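Local coordinates for Iron(III) ABC transporter, periplasmic iron-compound-binding protein (Vibrio cholerae, PDB 3TEF) that probably binds iron-loaded catecholate siderophores in the periplasm and passes them to an ABC transporter for iron uptake, at residues A[15-20]-A[127-132]; A[42-47]-A[65-70]; A[161-166]-A[217-222]. All blocks are in the same frame, centred on the assembly; numbering follows the deposited sequence.

How the interactions relate
The chain has the two-lobed periplasmic binding protein fold, its lobes joined by long helix 131-154, as in solute-binding protein 8 relatives. Interaction 1, far from the chain's centre, ties the turn after an N-terminal hairpin to the end of helix 113-128 by one backbone bond and apolar side chains. Interaction 2, in the same lobe, joins the loop leaving edge strand 42-43 to the loop before helix 72-77 through a backbone bond, a water bridge and a leucine on a phenylalanine ring. Interaction 3, the buried one, is a parallel ladder in the other lobe with polar bonds at the strand tips. Its nearest atoms are about 6 Å from interaction 2, where the lobes face each other.

Interaction 1: residues A[15-20]-A[127-132]; sequences LEQKPQ and VFAIEP
Lys-18 donates its backbone N-H to Val-127 O, fastening the chain that leaves the N-terminal beta hairpin (strands 3-8 and 11-16) to the C-terminal end of helix 113-128. The bond is short, 2.7 Å from Lys-18 N to Val-127 O, and almost straight, with 170° at the hydrogen. Gln-17 leans on the same carbonyl: its CA-H makes a longer contact with that oxygen.

Beside this bond the apolar side chains meet. Val-127 holds CG1 anti to its backbone N (chi1 166°), which turns this methyl to the proline ring, 3.6 Å from Pro-19 CD. The same CG1 rests over the rim of one face of the Phe-128 ring. Pro-19 CG reaches Phe-128 CE1 at 3.7 Å, the proline and phenylalanine side chains crossing at about a right angle. Leu-15 CD1 adds a looser touch, 4.4 Å from Val-127 CG1. Leu-82 of strand 82-85 meets Leu-15, Pro-19, Val-127 and Phe-128, so the cluster packs onto the parallel sheet of this lobe.

After the helix, Ala-129 leaves the helical conformation with positive phi, and Ile-130 takes the N-cap position of helix 131-154, the long helix leading toward the other lobe. Lys-18 is laid along this junction rather than extended, its chain bent at chi2, chi3 and chi4. Its methylenes do the touching, CG lying 3.6 Å from Phe-128 O and CD 3.8 Å from Ala-129 CB.

Interaction 2: residues A[42-47]-A[65-70]; sequences AVSKFD and GSLFEP
The Phe-46 ring takes the Leu-67 CD1 methyl squarely on one face: the carbon stands 3.8 Å from the ring centroid and only 9° off the normal, a clear CH-pi contact. CD1 is nearly equidistant from all six ring carbons, while the second methyl, Leu-67 CD2, lies against Phe-46 CB at 4.0 Å. Phe-46 carries CG anti to its backbone N (chi1 174°), which brings the ring to the leucine methyl.

These residues belong to two loops by the edge strand 42-43 of the parallel sheet in the N-terminal lobe, the second loop shaped by an ST turn. Lys-45 N donates to Gly-65 O at 2.9 Å, and Ser-44 CA-H approaches the same oxygen. A water prolongs this pairing, donating to Lys-45 O at 2.7 Å and accepting from Leu-67 N. Ser-44 OG passes 3.9 Å from Leu-67 CD2 and is hydrogen-bonded to Gly-26 N. The Lys-45 ammonium is turned from the contact to the carbonyls of Tyr-61 and Tyr-56. Leu-67 also touches Val-27 of helix 27-35, so it wedges between that helix and the phenylalanine.

Gly-65 has backbone angles that leave little room for a side chain. After it, Ser-66 OG accepts two backbone N-H groups, from Phe-68 N at 3.2 Å and from Glu-69 N at 2.9 Å.

Interaction 3: residues A[161-166]-A[217-222]; sequences LVMSSG and LVVDRD
Arg-221 and Ser-165 meet at the ends of two parallel strands, 158-165 and 215-220, in the sheet of the C-terminal lobe. The arginine CB lies 3.4 Å from Ser-164 O, the carbonyl that also accepts from Arg-221 N, and comes near Met-163 CG. From there the chain runs extended to NE, CG being anti to the backbone N (chi1 179°), and so passes alongside Ser-165: CG and then CD skirt its hydroxyl, CD at 3.6 Å from OG. The same CD lies 4.1 Å from Met-163 SD. NE is bonded to Tyr-261 OH, and at the tip NH1 donates to Ser-165 OG over 3.0 Å, the oxygen lying near one edge of the guanidinium but 22° out of its plane. Two hydroxyls thus restrain the rotation of the group, on the side of the lobe that approaches the other lobe.

The adjoining Asp-222 turns to the loop that follows strand 158-165 and receives Gly-166 N on OD2 at 3.0 Å, through the syn lone pair; the bond to its OD1 is weak. A water links OD2 with Ser-164 OG.

Behind these polar ends runs the regular ladder: Val-162 N gives to Leu-217 O at 2.8 Å, Val-219 N to Val-162 O, and Ser-164 N to Val-219 O. On one face, the Leu-161 and Leu-217 side chains cross at about a right angle, CD2 of the first 3.6 Å from CB of the second. Met-163 CE is modelled unusually close to Val-219 CG1, its exact place doubtful.

Strand 168-172 pairs antiparallel with 158-165 beyond this contact, and 252-254 pairs parallel with 215-220; helix 232-236 meets the face carrying Val-218 and Asp-220, while Leu-255 meets Leu-161 and Val-219 on the reverse.

Interaction 1: residues A[15-20]-A[127-132]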
loop_
_atom_site.group_PDB
_atom_site.type_symbol
_atom_site.label_atom_id
_atom_site.label_comp_id
_atom_site.label_asym_id
_atom_site.label_seq_id
_atom_site.Cartn_x
_atom_site.Cartn_y
_atom_site.Cartn_z
ATOM N N LEU A 15 -6.175 -21.442 11.487
ATOM C CA LEU A 15 -6.147 -22.399 10.393
ATOM C C LEU A 15 -4.906 -23.271 10.487
ATOM O O LEU A 15 -3.908 -22.897 11.109
ATOM C CB LEU A 15 -6.173 -21.686 9.033
ATOM C CG LEU A 15 -4.904 -20.920 8.678
ATOM C CD1 LEU A 15 -4.767 -20.773 7.156
ATOM C CD2 LEU A 15 -4.878 -19.570 9.378
ATOM N N GLU A 16 -4.979 -24.437 9.866
ATOM C CA GLU A 16 -3.823 -25.308 9.729
ATOM C C GLU A 16 -2.722 -24.658 8.884
ATOM O O GLU A 16 -2.990 -24.042 7.848
ATOM C CB GLU A 16 -4.264 -26.629 9.111
ATOM C CG GLU A 16 -3.135 -27.593 8.801
ATOM C CD GLU A 16 -3.652 -28.923 8.286
ATOM O OE1 GLU A 16 -4.642 -29.432 8.858
ATOM O OE2 GLU A 16 -3.079 -29.448 7.305
ATOM N N GLN A 17 -1.480 -24.789 9.327
ATOM C CA GLN A 17 -0.354 -24.248 8.573
ATOM C C GLN A 17 -0.251 -24.783 7.148
ATOM O O GLN A 17 -0.716 -25.885 6.839
ATOM C CB GLN A 17 0.959 -24.504 9.308
ATOM C CG GLN A 17 1.415 -23.346 10.156
ATOM C CD GLN A 17 2.803 -23.568 10.728
ATOM O OE1 GLN A 17 3.641 -22.664 10.730
ATOM N NE2 GLN A 17 3.052 -24.779 11.213
ATOM N N LYS A 18 0.381 -23.986 6.294
ATOM C CA LYS A 18 0.634 -24.344 4.901
ATOM C C LYS A 18 -0.626 -24.734 4.147
ATOM O O LYS A 18 -0.729 -25.842 3.618
ATOM C CB LYS A 18 1.704 -25.430 4.806
ATOM C CG LYS A 18 3.074 -24.912 5.220
ATOM C CD LYS A 18 3.724 -25.792 6.271
ATOM C CE LYS A 18 4.423 -26.981 5.627
ATOM N NZ LYS A 18 5.549 -26.558 4.743
ATOM N N PRO A 19 -1.591 -23.809 4.087
ATOM C CA PRO A 19 -2.788 -24.045 3.281
ATOM C C PRO A 19 -2.388 -24.212 1.821
ATOM O O PRO A 19 -1.552 -23.455 1.321
ATOM C CB PRO A 19 -3.608 -22.766 3.484
ATOM C CG PRO A 19 -2.612 -21.727 3.900
ATOM C CD PRO A 19 -1.593 -22.474 4.710
ATOM N N GLN A 20 -2.969 -25.204 1.155
ATOM C CA GLN A 20 -2.551 -25.568 -0.195
ATOM C C GLN A 20 -3.242 -24.747 -1.272
ATOM O O GLN A 20 -2.657 -24.461 -2.322
ATOM C CB GLN A 20 -2.774 -27.064 -0.433
ATOM C CG GLN A 20 -1.888 -27.943 0.438
ATOM C CD GLN A 20 -0.416 -27.592 0.297
ATOM O OE1 GLN A 20 0.223 -27.120 1.245
ATOM N NE2 GLN A 20 0.130 -27.818 -0.892
ATOM N N VAL A 127 1.724 -18.468 8.691
ATOM C CA VAL A 127 0.788 -19.280 7.939
ATOM C C VAL A 127 1.501 -20.318 7.072
ATOM O O VAL A 127 1.055 -21.464 6.975
ATOM C CB VAL A 127 -0.117 -18.399 7.059
ATOM C CG1 VAL A 127 -0.853 -19.243 6.020
ATOM C CG2 VAL A 127 -1.091 -17.622 7.948
ATOM N N PHE A 128 2.599 -19.917 6.438
ATOM C CA PHE A 128 3.275 -20.802 5.491
ATOM C C PHE A 128 4.556 -21.435 6.018
ATOM O O PHE A 128 5.282 -22.089 5.268
ATOM C CB PHE A 128 3.509 -20.072 4.165
ATOM C CG PHE A 128 2.229 -19.653 3.504
ATOM C CD1 PHE A 128 1.466 -20.577 2.803
ATOM C CD2 PHE A 128 1.762 -18.355 3.625
ATOM C CE1 PHE A 128 0.261 -20.208 2.209
ATOM C CE2 PHE A 128 0.560 -17.974 3.027
ATOM C CZ PHE A 128 -0.190 -18.908 2.328
ATOM N N ALA A 129 4.816 -21.254 7.308
ATOM C CA ALA A 129 6.041 -21.779 7.919
ATOM C C ALA A 129 7.301 -21.342 7.166
ATOM O O ALA A 129 8.189 -22.153 6.879
ATOM C CB ALA A 129 5.974 -23.302 8.015
ATOM N N ILE A 130 7.376 -20.057 6.843
ATOM C CA ILE A 130 8.572 -19.505 6.225
ATOM C C ILE A 130 9.114 -18.331 7.028
ATOM O O ILE A 130 9.590 -17.344 6.465
ATOM C CB ILE A 130 8.327 -19.071 4.769
ATOM C CG1 ILE A 130 7.147 -18.100 4.698
ATOM C CG2 ILE A 130 8.065 -20.281 3.897
ATOM C CD1 ILE A 130 6.864 -17.581 3.290
ATOM N N GLU A 131 9.046 -18.448 8.350
ATOM C CA GLU A 131 9.506 -17.391 9.242
ATOM C C GLU A 131 10.927 -16.875 8.942
ATOM O O GLU A 131 11.164 -15.666 8.977
ATOM C CB GLU A 131 9.427 -17.854 10.704
ATOM C CG GLU A 131 8.018 -18.181 11.180
ATOM C CD GLU A 131 7.620 -19.635 10.953
ATOM O OE1 GLU A 131 8.219 -20.312 10.079
ATOM O OE2 GLU A 131 6.695 -20.099 11.660
ATOM N N PRO A 132 11.884 -17.784 8.672
ATOM C CA PRO A 132 13.259 -17.316 8.432
ATOM C C PRO A 132 13.382 -16.391 7.220
ATOM O O PRO A 132 14.096 -15.379 7.280
ATOM C CB PRO A 132 14.039 -18.619 8.195
ATOM C CG PRO A 132 13.233 -19.672 8.896
ATOM C CD PRO A 132 11.802 -19.258 8.665
#

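Interaction 2: residues A[42-47]-A[65-70]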
loop_
_atom_site.group_PDB
_atom_site.type_symbol
_atom_site.label_atom_id
_atom_site.label_comp_id
_atom_site.label_asym_id
_atom_site.label_seq_id
_atom_site.Cartn_x
_atom_site.Cartn_y
_atom_site.Cartn_z
ATOM N N ALA A 42 -6.652 -18.592 -7.174
ATOM C CA ALA A 42 -7.581 -17.616 -7.735
ATOM C C ALA A 42 -7.232 -16.238 -7.181
ATOM O O ALA A 42 -6.718 -16.125 -6.061
ATOM C CB ALA A 42 -9.015 -17.984 -7.399
ATOM N N VAL A 43 -7.469 -15.203 -7.981
ATOM C CA VAL A 43 -7.054 -13.851 -7.624
ATOM C C VAL A 43 -8.056 -12.816 -8.091
ATOM O O VAL A 43 -8.769 -13.023 -9.074
ATOM C CB VAL A 43 -5.680 -13.493 -8.232
ATOM C CG1 VAL A 43 -4.613 -14.441 -7.712
ATOM C CG2 VAL A 43 -5.743 -13.523 -9.768
ATOM N N SER A 44 -8.106 -11.688 -7.395
ATOM C CA SER A 44 -8.885 -10.577 -7.911
ATOM C C SER A 44 -8.255 -10.105 -9.216
ATOM O O SER A 44 -7.090 -10.399 -9.506
ATOM C CB SER A 44 -8.974 -9.437 -6.889
ATOM O OG SER A 44 -7.693 -9.115 -6.397
ATOM N N LYS A 45 -9.056 -9.398 -9.997
ATOM C CA LYS A 45 -8.626 -8.859 -11.268
ATOM C C LYS A 45 -8.814 -7.355 -11.209
ATOM O O LYS A 45 -9.831 -6.866 -10.703
ATOM C CB LYS A 45 -9.467 -9.461 -12.391
ATOM C CG LYS A 45 -9.459 -10.979 -12.420
ATOM C CD LYS A 45 -8.139 -11.548 -12.952
ATOM C CE LYS A 45 -8.135 -13.069 -12.861
ATOM N NZ LYS A 45 -7.008 -13.663 -13.674
ATOM N N PHE A 46 -7.831 -6.634 -11.730
ATOM C CA PHE A 46 -7.781 -5.183 -11.666
ATOM C C PHE A 46 -7.007 -4.697 -12.895
ATOM O O PHE A 46 -5.924 -5.208 -13.191
ATOM C CB PHE A 46 -7.079 -4.769 -10.371
ATOM C CG PHE A 46 -6.824 -3.292 -10.241
ATOM C CD1 PHE A 46 -7.853 -2.374 -10.360
ATOM C CD2 PHE A 46 -5.550 -2.827 -9.955
ATOM C CE1 PHE A 46 -7.605 -1.004 -10.212
ATOM C CE2 PHE A 46 -5.295 -1.467 -9.803
ATOM C CZ PHE A 46 -6.320 -0.554 -9.935
ATOM N N ASP A 47 -7.569 -3.724 -13.609
ATOM C CA ASP A 47 -6.966 -3.239 -14.848
ATOM C C ASP A 47 -5.572 -2.658 -14.615
ATOM O O ASP A 47 -4.725 -2.695 -15.510
ATOM C CB ASP A 47 -7.874 -2.204 -15.519
ATOM C CG ASP A 47 -9.085 -2.838 -16.191
ATOM O OD1 ASP A 47 -9.004 -4.026 -16.581
ATOM O OD2 ASP A 47 -10.120 -2.147 -16.332
ATOM N N GLY A 65 -12.918 -11.908 -8.107
ATOM C CA GLY A 65 -13.648 -10.656 -8.037
ATOM C C GLY A 65 -12.765 -9.448 -8.272
ATOM O O GLY A 65 -11.687 -9.576 -8.849
ATOM N N SER A 66 -13.234 -8.278 -7.849
ATOM C CA SER A 66 -12.471 -7.045 -7.989
ATOM C C SER A 66 -11.734 -6.773 -6.691
ATOM O O SER A 66 -11.779 -7.592 -5.785
ATOM C CB SER A 66 -13.394 -5.874 -8.311
ATOM O OG SER A 66 -14.205 -5.541 -7.190
ATOM N N LEU A 67 -11.044 -5.635 -6.610
ATOM C CA LEU A 67 -10.359 -5.262 -5.376
ATOM C C LEU A 67 -11.348 -5.046 -4.246
ATOM O O LEU A 67 -11.000 -5.214 -3.083
ATOM C CB LEU A 67 -9.535 -3.986 -5.557
ATOM C CG LEU A 67 -8.421 -3.994 -6.608
ATOM C CD1 LEU A 67 -7.624 -2.690 -6.503
ATOM C CD2 LEU A 67 -7.498 -5.199 -6.464
ATOM N N PHE A 68 -12.571 -4.657 -4.598
ATOM C CA PHE A 68 -13.574 -4.294 -3.588
ATOM C C PHE A 68 -14.638 -5.370 -3.364
ATOM O O PHE A 68 -15.129 -5.551 -2.235
ATOM C CB PHE A 68 -14.279 -2.996 -3.998
ATOM C CG PHE A 68 -13.375 -1.797 -4.033
ATOM C CD1 PHE A 68 -13.172 -1.041 -2.893
ATOM C CD2 PHE A 68 -12.729 -1.437 -5.201
ATOM C CE1 PHE A 68 -12.337 0.058 -2.918
ATOM C CE2 PHE A 68 -11.881 -0.339 -5.231
ATOM C CZ PHE A 68 -11.696 0.413 -4.098
ATOM N N GLU A 69 -15.007 -6.057 -4.443
ATOM C CA GLU A 69 -16.164 -6.951 -4.460
ATOM C C GLU A 69 -15.788 -8.383 -4.818
ATOM O O GLU A 69 -15.573 -8.703 -5.994
ATOM C CB GLU A 69 -17.191 -6.456 -5.480
ATOM C CG GLU A 69 -17.717 -5.061 -5.217
ATOM C CD GLU A 69 -18.957 -5.065 -4.347
ATOM O OE1 GLU A 69 -18.945 -5.741 -3.287
ATOM O OE2 GLU A 69 -19.958 -4.413 -4.736
ATOM N N PRO A 70 -15.728 -9.260 -3.815
ATOM C CA PRO A 70 -15.399 -10.665 -4.059
ATOM C C PRO A 70 -16.486 -11.355 -4.875
ATOM O O PRO A 70 -17.671 -11.020 -4.747
ATOM C CB PRO A 70 -15.343 -11.263 -2.639
ATOM C CG PRO A 70 -15.107 -10.086 -1.739
ATOM C CD PRO A 70 -15.909 -8.985 -2.377
HETATM O O HOH W 1 -10.594 -4.646 -9.325
#

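Interaction 3: residues A[161-166]-A[217-222]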
loop_
_atom_site.group_PDB
_atom_site.type_symbol
_atom_site.label_atom_id
_atom_site.label_comp_id
_atom_site.label_asym_id
_atom_site.label_seq_id
_atom_site.Cartn_x
_atom_site.Cartn_y
_atom_site.Cartn_z
ATOM N N LEU A 161 2.083 15.717 1.431
ATOM C CA LEU A 161 1.682 14.606 0.579
ATOM C C LEU A 161 0.404 15.034 -0.123
ATOM O O LEU A 161 -0.570 15.363 0.533
ATOM C CB LEU A 161 1.434 13.353 1.426
ATOM C CG LEU A 161 1.189 11.985 0.765
ATOM C CD1 LEU A 161 -0.113 11.952 -0.060
ATOM C CD2 LEU A 161 2.367 11.535 -0.079
ATOM N N VAL A 162 0.432 15.052 -1.450
ATOM C CA VAL A 162 -0.725 15.476 -2.232
ATOM C C VAL A 162 -1.127 14.367 -3.176
ATOM O O VAL A 162 -0.291 13.825 -3.892
ATOM C CB VAL A 162 -0.430 16.748 -3.048
ATOM C CG1 VAL A 162 -1.656 17.154 -3.875
ATOM C CG2 VAL A 162 -0.028 17.884 -2.126
ATOM N N MET A 163 -2.414 14.038 -3.185
ATOM C CA MET A 163 -2.932 13.098 -4.169
ATOM C C MET A 163 -3.745 13.875 -5.186
ATOM O O MET A 163 -4.421 14.829 -4.833
ATOM C CB MET A 163 -3.810 12.043 -3.499
ATOM C CG MET A 163 -4.400 11.060 -4.492
ATOM S SD MET A 163 -5.114 9.649 -3.658
ATOM C CE MET A 163 -4.008 8.374 -4.201
ATOM N N SER A 164 -3.650 13.480 -6.449
ATOM C CA SER A 164 -4.434 14.096 -7.517
ATOM C C SER A 164 -5.322 13.043 -8.163
ATOM O O SER A 164 -4.857 11.965 -8.532
ATOM C CB SER A 164 -3.521 14.741 -8.558
ATOM O OG SER A 164 -4.250 15.202 -9.689
ATOM N N SER A 165 -6.606 13.356 -8.283
ATOM C CA SER A 165 -7.561 12.406 -8.827
ATOM C C SER A 165 -8.722 13.164 -9.456
ATOM O O SER A 165 -9.426 13.900 -8.775
ATOM C CB SER A 165 -8.089 11.494 -7.718
ATOM O OG SER A 165 -9.047 10.577 -8.221
ATOM N N GLY A 166 -8.911 12.983 -10.757
ATOM C CA GLY A 166 -10.015 13.612 -11.457
ATOM C C GLY A 166 -10.058 15.118 -11.299
ATOM O O GLY A 166 -11.138 15.722 -11.306
ATOM N N LEU A 217 5.385 15.487 -2.135
ATOM C CA LEU A 217 5.236 14.113 -2.599
ATOM C C LEU A 217 3.871 13.976 -3.264
ATOM O O LEU A 217 2.843 14.223 -2.641
ATOM C CB LEU A 217 5.327 13.145 -1.428
ATOM C CG LEU A 217 6.556 13.374 -0.547
ATOM C CD1 LEU A 217 6.519 12.543 0.727
ATOM C CD2 LEU A 217 7.811 13.077 -1.347
ATOM N N VAL A 218 3.870 13.580 -4.528
ATOM C CA VAL A 218 2.649 13.600 -5.313
ATOM C C VAL A 218 2.250 12.190 -5.714
ATOM O O VAL A 218 3.069 11.425 -6.222
ATOM C CB VAL A 218 2.850 14.442 -6.588
ATOM C CG1 VAL A 218 1.596 14.416 -7.457
ATOM C CG2 VAL A 218 3.240 15.869 -6.215
ATOM N N VAL A 219 0.976 11.865 -5.492
ATOM C CA VAL A 219 0.405 10.577 -5.886
ATOM C C VAL A 219 -0.632 10.799 -6.989
ATOM O O VAL A 219 -1.676 11.416 -6.762
ATOM C CB VAL A 219 -0.277 9.875 -4.665
ATOM C CG1 VAL A 219 -0.899 8.536 -5.079
ATOM C CG2 VAL A 219 0.728 9.673 -3.514
ATOM N N ASP A 220 -0.329 10.304 -8.187
ATOM C CA ASP A 220 -1.206 10.476 -9.346
ATOM C C ASP A 220 -2.178 9.312 -9.416
ATOM O O ASP A 220 -1.914 8.307 -10.066
ATOM C CB ASP A 220 -0.370 10.543 -10.624
ATOM C CG ASP A 220 -1.210 10.809 -11.869
ATOM O OD1 ASP A 220 -2.423 11.086 -11.735
ATOM O OD2 ASP A 220 -0.646 10.758 -12.983
ATOM N N ARG A 221 -3.303 9.440 -8.727
ATOM C CA ARG A 221 -4.226 8.323 -8.633
ATOM C C ARG A 221 -4.733 7.890 -10.008
ATOM O O ARG A 221 -4.991 6.711 -10.240
ATOM C CB ARG A 221 -5.395 8.670 -7.720
ATOM C CG ARG A 221 -6.402 7.556 -7.592
ATOM C CD ARG A 221 -7.401 7.876 -6.497
ATOM N NE ARG A 221 -8.389 6.813 -6.374
ATOM C CZ ARG A 221 -9.480 6.730 -7.124
ATOM N NH1 ARG A 221 -9.718 7.658 -8.045
ATOM N NH2 ARG A 221 -10.334 5.726 -6.955
ATOM N N ASP A 222 -4.854 8.843 -10.923
ATOM C CA ASP A 222 -5.409 8.533 -12.233
ATOM C C ASP A 222 -4.538 7.550 -13.012
ATOM O O ASP A 222 -5.042 6.813 -13.858
ATOM C CB ASP A 222 -5.666 9.812 -13.029
ATOM C CG ASP A 222 -6.776 10.651 -12.427
ATOM O OD1 ASP A 222 -7.654 10.072 -11.750
ATOM O OD2 ASP A 222 -6.769 11.883 -12.622
HETATM O O HOH W 2 -6.236 14.868 -11.397
#